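Local coordinates for protein methyltransferase (Streptomyces avermitilis, PDB 3GIW) that binds S-adenosyl-L-homocysteine and is probably an S-adenosylmethionine-dependent methyltransferase with a Rossmann-type fold, its substrate still unidentified, at residues R63-M66 with N67-V70; I246-V249 with H250-H253. All blocks are in the same frame, centred on the assembly; numbering follows the deposited sequence.

Interaction 1. Residues R63-M66 with N67-V70; sequences RDWM and NRAV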
ATOM      1  N   ARG A  63       5.652   4.354   4.339  1.00 11.03           N
ATOM      2  CA  ARG A  63       5.745   3.181   5.209  1.00 13.36           C
ATOM      3  C   ARG A  63       5.295   3.532   6.616  1.00 12.32           C
ATOM      4  O   ARG A  63       4.537   2.751   7.260  1.00 12.98           O
ATOM      5  CB  ARG A  63       7.137   2.554   5.178  1.00 14.66           C
ATOM      6  CG  ARG A  63       7.161   1.145   5.836  1.00 16.98           C
ATOM      7  CD  ARG A  63       6.490   0.066   4.996  1.00 20.25           C
ATOM      8  NE  ARG A  63       6.390  -1.208   5.725  1.00 21.15           N
ATOM      9  CZ  ARG A  63       6.001  -2.356   5.166  1.00 22.82           C
ATOM     10  NH1 ARG A  63       5.699  -2.403   3.866  1.00 22.76           N
ATOM     11  NH2 ARG A  63       5.918  -3.462   5.912  1.00 22.08           N
ATOM     12  N   ASP A  64       5.730   4.667   7.159  1.00 12.51           N
ATOM     13  CA  ASP A  64       5.351   5.090   8.504  1.00 12.66           C
ATOM     14  C   ASP A  64       3.822   5.283   8.609  1.00 13.36           C
ATOM     15  O   ASP A  64       3.201   4.916   9.612  1.00 12.56           O
ATOM     16  CB  ASP A  64       6.057   6.406   8.882  1.00 13.35           C
ATOM     17  CG  ASP A  64       7.560   6.248   9.133  1.00 15.59           C
ATOM     18  OD1 ASP A  64       8.041   5.126   9.336  1.00 18.23           O
ATOM     19  OD2 ASP A  64       8.260   7.287   9.115  1.00 16.49           O
ATOM     20  N   TRP A  65       3.228   5.834   7.549  1.00 13.01           N
ATOM     21  CA  TRP A  65       1.792   6.035   7.462  1.00 12.87           C
ATOM     22  C   TRP A  65       1.076   4.676   7.544  1.00 12.37           C
ATOM     23  O   TRP A  65       0.093   4.553   8.284  1.00 13.44           O
ATOM     24  CB  TRP A  65       1.389   6.811   6.174  1.00 13.35           C
ATOM     25  CG  TRP A  65      -0.111   6.986   6.101  1.00 12.58           C
ATOM     26  CD1 TRP A  65      -0.834   7.942   6.701  1.00 13.96           C
ATOM     27  CD2 TRP A  65      -1.045   6.112   5.449  1.00 13.68           C
ATOM     28  NE1 TRP A  65      -2.180   7.737   6.471  1.00 13.94           N
ATOM     29  CE2 TRP A  65      -2.326   6.607   5.716  1.00 14.34           C
ATOM     30  CE3 TRP A  65      -0.916   4.957   4.671  1.00 15.81           C
ATOM     31  CZ2 TRP A  65      -3.478   5.977   5.237  1.00 14.49           C
ATOM     32  CZ3 TRP A  65      -2.066   4.337   4.242  1.00 15.02           C
ATOM     33  CH2 TRP A  65      -3.311   4.862   4.495  1.00 15.24           C
HETATM   34  N   MSE A  66       1.546   3.685   6.798  0.70 11.81           N
HETATM   35  CA  MSE A  66       0.930   2.355   6.884  0.70 11.42           C
HETATM   36  C   MSE A  66       0.908   1.901   8.337  0.70 11.82           C
HETATM   37  O   MSE A  66      -0.091   1.387   8.817  0.70 12.24           O
HETATM   38  CB  MSE A  66       1.694   1.324   6.029  0.70 12.66           C
HETATM   39  CG  MSE A  66       1.097  -0.092   6.103  0.70 13.68           C
HETATM   40 SE   MSE A  66       1.736  -1.221   7.579  0.52 14.63          SE
HETATM   41  CE  MSE A  66       3.267  -1.955   6.750  0.70 18.82           C
ATOM     42  N   ASN A  67       2.031   2.064   9.024  1.00 11.94           N
ATOM     43  CA  ASN A  67       2.132   1.637  10.407  1.00 13.14           C
ATOM     44  C   ASN A  67       1.053   2.327  11.267  1.00 12.74           C
ATOM     45  O   ASN A  67       0.373   1.671  12.062  1.00 12.72           O
ATOM     46  CB  ASN A  67       3.515   1.932  11.015  1.00 14.35           C
ATOM     47  CG  ASN A  67       4.666   1.160  10.373  1.00 15.28           C
ATOM     48  OD1 ASN A  67       4.491   0.236   9.597  1.00 17.87           O
ATOM     49  ND2 ASN A  67       5.866   1.527  10.771  1.00 17.10           N
ATOM     50  N   ARG A  68       0.880   3.642  11.136  1.00 12.26           N
ATOM     51  CA  ARG A  68      -0.101   4.368  11.930  1.00 12.20           C
ATOM     52  C   ARG A  68      -1.539   3.992  11.520  1.00 10.95           C
ATOM     53  O   ARG A  68      -2.405   3.870  12.389  1.00 13.18           O
ATOM     54  CB  ARG A  68       0.119   5.882  11.827  1.00 12.64           C
ATOM     55  CG  ARG A  68       1.466   6.323  12.304  1.00 12.67           C
ATOM     56  CD  ARG A  68       1.544   7.807  12.551  1.00 12.06           C
ATOM     57  NE  ARG A  68       1.140   8.663  11.438  1.00 12.28           N
ATOM     58  CZ  ARG A  68       1.855   8.871  10.335  1.00 12.57           C
ATOM     59  NH1 ARG A  68       3.037   8.302  10.166  1.00 13.30           N
ATOM     60  NH2 ARG A  68       1.363   9.625   9.357  1.00 13.28           N
ATOM     61  N   ALA A  69      -1.795   3.802  10.228  1.00 11.11           N
ATOM     62  CA  ALA A  69      -3.133   3.445   9.758  1.00 12.67           C
ATOM     63  C   ALA A  69      -3.548   2.055  10.262  1.00 12.88           C
ATOM     64  O   ALA A  69      -4.687   1.876  10.738  1.00 11.51           O
ATOM     65  CB  ALA A  69      -3.243   3.562   8.254  1.00 13.14           C
ATOM     66  N   VAL A  70      -2.636   1.081  10.177  1.00 11.93           N
ATOM     67  CA  VAL A  70      -2.952  -0.274  10.631  1.00 12.81           C
ATOM     68  C   VAL A  70      -3.131  -0.303  12.147  1.00 12.88           C
ATOM     69  O   VAL A  70      -4.082  -0.951  12.653  1.00 13.04           O
ATOM     70  CB  VAL A  70      -1.885  -1.277  10.148  1.00 12.85           C
ATOM     71  CG1 VAL A  70      -2.066  -2.664  10.800  1.00 13.03           C
ATOM     72  CG2 VAL A  70      -1.940  -1.390   8.599  1.00 15.62           C
TER
HETATM   73  O   HOH W   1       6.724  -1.282   8.415  1.00 19.80           O
HETATM   74  O   HOH W   2       6.259   4.286  12.043  1.00 34.62           O

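Interaction 2. Residues I246-V249 with H250-H253; sequences IVQV and HKWH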
ATOM      1  N   ILE A 246      -8.814  12.991   3.596  1.00 13.05           N
ATOM      2  CA  ILE A 246      -7.774  12.679   2.617  1.00 12.48           C
ATOM      3  C   ILE A 246      -6.728  13.797   2.662  1.00 13.12           C
ATOM      4  O   ILE A 246      -7.017  14.940   2.284  1.00 13.43           O
ATOM      5  CB  ILE A 246      -8.347  12.545   1.170  1.00 13.12           C
ATOM      6  CG1 ILE A 246      -9.487  11.503   1.116  1.00 14.72           C
ATOM      7  CG2 ILE A 246      -7.247  12.209   0.165  1.00 14.54           C
ATOM      8  CD1 ILE A 246     -10.348  11.580  -0.187  1.00 14.45           C
ATOM      9  N   VAL A 247      -5.566  13.473   3.215  1.00 11.83           N
ATOM     10  CA  VAL A 247      -4.507  14.462   3.466  1.00 11.90           C
ATOM     11  C   VAL A 247      -3.145  13.907   3.138  1.00 10.76           C
ATOM     12  O   VAL A 247      -2.983  12.706   2.953  1.00 12.24           O
ATOM     13  CB  VAL A 247      -4.492  14.922   4.928  1.00 12.55           C
ATOM     14  CG1 VAL A 247      -5.828  15.564   5.345  1.00 12.80           C
ATOM     15  CG2 VAL A 247      -4.151  13.762   5.889  1.00 12.59           C
ATOM     16  N   GLN A 248      -2.146  14.768   2.969  1.00  9.92           N
ATOM     17  CA  GLN A 248      -0.801  14.247   2.788  1.00 10.33           C
ATOM     18  C   GLN A 248      -0.426  13.296   3.933  1.00 10.61           C
ATOM     19  O   GLN A 248      -0.757  13.548   5.066  1.00 10.69           O
ATOM     20  CB  GLN A 248       0.230  15.369   2.657  1.00  9.98           C
ATOM     21  CG  GLN A 248       0.155  16.138   1.340  1.00 11.33           C
ATOM     22  CD  GLN A 248       1.312  17.139   1.292  1.00 11.33           C
ATOM     23  OE1 GLN A 248       1.310  18.150   2.004  1.00 12.81           O
ATOM     24  NE2 GLN A 248       2.345  16.812   0.495  1.00 12.26           N
ATOM     25  N   VAL A 249       0.259  12.199   3.622  1.00 11.19           N
ATOM     26  CA  VAL A 249       0.449  11.135   4.607  1.00 11.67           C
ATOM     27  C   VAL A 249       1.107  11.590   5.888  1.00 11.42           C
ATOM     28  O   VAL A 249       0.754  11.070   6.971  1.00 12.90           O
ATOM     29  CB  VAL A 249       1.199   9.889   4.072  1.00 11.72           C
ATOM     30  CG1 VAL A 249       0.323   9.125   3.127  1.00 12.34           C
ATOM     31  CG2 VAL A 249       2.556  10.204   3.432  1.00 12.00           C
ATOM     32  N   HIS A 250       2.024  12.560   5.851  1.00 10.91           N
ATOM     33  CA  HIS A 250       2.705  13.002   7.069  1.00 11.60           C
ATOM     34  C   HIS A 250       1.814  13.865   7.963  1.00 12.23           C
ATOM     35  O   HIS A 250       2.194  14.188   9.089  1.00 13.87           O
ATOM     36  CB  HIS A 250       4.003  13.718   6.723  1.00 13.13           C
ATOM     37  CG  HIS A 250       3.798  15.015   6.023  1.00 12.88           C
ATOM     38  ND1 HIS A 250       3.057  15.128   4.861  1.00 13.07           N
ATOM     39  CD2 HIS A 250       4.269  16.258   6.290  1.00 13.02           C
ATOM     40  CE1 HIS A 250       3.069  16.387   4.459  1.00 13.44           C
ATOM     41  NE2 HIS A 250       3.805  17.092   5.303  1.00 14.12           N
ATOM     42  N   LYS A 251       0.655  14.237   7.457  1.00 11.53           N
ATOM     43  CA  LYS A 251      -0.350  15.000   8.199  1.00 11.79           C
ATOM     44  C   LYS A 251      -1.517  14.146   8.740  1.00 12.41           C
ATOM     45  O   LYS A 251      -2.446  14.684   9.345  1.00 13.53           O
ATOM     46  CB  LYS A 251      -0.900  16.122   7.285  1.00 12.10           C
ATOM     47  CG  LYS A 251       0.165  17.102   6.869  1.00 13.02           C
ATOM     48  CD  LYS A 251      -0.384  18.271   6.067  1.00 13.72           C
ATOM     49  CE  LYS A 251       0.758  19.139   5.609  1.00 14.82           C
ATOM     50  NZ  LYS A 251       0.291  20.436   5.015  1.00 16.06           N
ATOM     51  N   TRP A 252      -1.480  12.836   8.488  1.00 12.03           N
ATOM     52  CA  TRP A 252      -2.522  11.911   8.949  1.00 11.86           C
ATOM     53  C   TRP A 252      -2.124  11.317  10.307  1.00 11.82           C
ATOM     54  O   TRP A 252      -1.219  10.493  10.379  1.00 11.82           O
ATOM     55  CB  TRP A 252      -2.778  10.803   7.912  1.00 11.34           C
ATOM     56  CG  TRP A 252      -4.029  10.002   8.115  1.00 11.87           C
ATOM     57  CD1 TRP A 252      -5.232  10.245   7.537  1.00 12.61           C
ATOM     58  CD2 TRP A 252      -4.218   8.878   9.000  1.00 13.41           C
ATOM     59  NE1 TRP A 252      -6.163   9.333   7.979  1.00 12.15           N
ATOM     60  CE2 TRP A 252      -5.572   8.502   8.898  1.00 13.28           C
ATOM     61  CE3 TRP A 252      -3.374   8.146   9.840  1.00 12.64           C
ATOM     62  CZ2 TRP A 252      -6.115   7.421   9.633  1.00 14.27           C
ATOM     63  CZ3 TRP A 252      -3.916   7.082  10.586  1.00 13.88           C
ATOM     64  CH2 TRP A 252      -5.265   6.730  10.458  1.00 12.98           C
ATOM     65  N   HIS A 253      -2.809  11.734  11.371  1.00 12.82           N
ATOM     66  CA  HIS A 253      -2.551  11.267  12.752  1.00 14.50           C
ATOM     67  C   HIS A 253      -1.036  11.226  13.063  1.00 13.75           C
ATOM     68  O   HIS A 253      -0.487  10.170  13.439  1.00 14.33           O
ATOM     69  CB  HIS A 253      -3.204   9.901  13.002  1.00 16.03           C
ATOM     70  CG  HIS A 253      -4.702   9.895  12.901  1.00 17.46           C
ATOM     71  ND1 HIS A 253      -5.500   9.237  13.815  1.00 23.37           N
ATOM     72  CD2 HIS A 253      -5.543  10.419  11.986  1.00 19.34           C
ATOM     73  CE1 HIS A 253      -6.771   9.393  13.482  1.00 23.26           C
ATOM     74  NE2 HIS A 253      -6.828  10.126  12.388  1.00 20.98           N
TER
HETATM   75  O   HOH W   3      -0.984  19.417   2.654  1.00 15.93           O

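Interaction 1. Residues R63-M66 with N67-V70
Ala-69 N donates to Trp-65 O at 2.8 Å and Val-70 N to Met-66 O at 2.9 Å; with slightly longer bonds from Asn-67 N to Arg-63 O and from Arg-68 N to Asp-64 O, they make an unbroken run of i to i+4 alpha-helical bonds. Water reinforces the polar side of this turn. Water 1 accepts from Arg-63 NE at 2.7 Å and donates a hydrogen bond to Asn-67 OD1 at 2.9 Å. Water 2 accepts one from Asn-67 ND2 at 3.1 Å and bonds only weakly to Asp-64 OD1. The two waters are consistent with the modelled flip of the Asn-67 amide, OD1 accepting and ND2 donating.

Arg-68 bends at chi3, bringing its guanidinium over Trp-65 CA and NH2 to the indole edge, 3.8 Å from Trp-65 CD1. Guanidinium and indole stand 83° apart, so this is not a stack; the polar end of Arg-68 is taken up by Trp-252. With CG anti to the backbone N (chi1 179°), the indole is set beside the next turn, where Ala-69 CB sits over its six-membered ring as a CH-pi contact, 4.0 Å from the centroid and 14° off the normal. In one of its two conformers SE of selenomethionine Met-66 lies beside Val-70 CG2 at 3.8 Å, a contact less certain for that reason.

Trp-65 and Met-66 also meet Ile-167 of strand 163-167, while Asn-67 and Val-70 touch Ile-98 of helix 95-102. This is the pattern of an amphipathic helix packed on the sheet of a Rossmann-type methyltransferase, here helix 55-75, on which Arg-63 is an S-adenosyl-L-homocysteine-binding residue.

Interaction 2. Residues I246-V249 with H250-H253
Lys-251 N and Trp-252 N each reach back three residues, to Gln-248 O at 2.9 Å and Val-249 O at 3.2 Å. These i to i+3 bonds define a 3-10 turn at the end of strand 240-248. The second is strongly bent at its acceptor, with a C=O...N angle of 112° and the donor 67° out of the carbonyl plane of Val-249.

The polar side chains are joined through water 3, which donates to Gln-248 OE1 at 2.7 Å and accepts from Lys-251 NZ at 2.9 Å. Both chains run side by side, and their stronger partner is shared: Gln-248 NE2 bonds to Asp-264 O, and Lys-251 NZ forms a salt bridge with Asp-264 OD2.

Flat groups meet at right angles. His-250 CG is placed between its own N and carbonyl carbon (chi1 67°), turning the ring back so that CE1 comes 3.5 Å from Gln-248 OE1; amide and imidazole planes are nearly perpendicular, with the amide at the ring edge. Lys-251 CG lies over the centre of one ring face.

The apolar side-chain contact between the two segments is Val-247 CG2 on Trp-252 CB, 3.8 Å, with CG2 at the indole edge. Beyond them, Val-249 packs on Met-269 and Trp-252 on Val-273.

Replacing Gln-248 by an alanine would probably leave water 3 without its acceptor, Asp-264 O without its amide donor, and the His-250 edge without its neighbour. His-250 ND1 is buried without a partner in the model. Gln-248, Lys-251 and Asp-264, with water 3, form a bonded polar group that joins the turn to the segment before strand 269-275.

Overall arrangement
Interactions 1 and 2 lie far apart in the sequence, interaction 1 closing before interaction 2 opens, yet touch in the fold, their centres about 11 Å apart. Arg-68 of helix 55-75 makes the polar join: its NH2 is 2.9 Å from Trp-252 O, a probable hydrogen bond, and its NE bonds weakly to His-253 O. Beside it the two tryptophans meet steeply, planes about 75° apart, with Trp-65 NE1 3.4 Å from Trp-252 CG. Both regions border the S-adenosyl-L-homocysteine site, though that ligand is not bound in this model: the side chains of Trp-65 and Val-249 each come about 5 Å from that of Asn-62, and that of Arg-63 about 3 Å from that of Tyr-28.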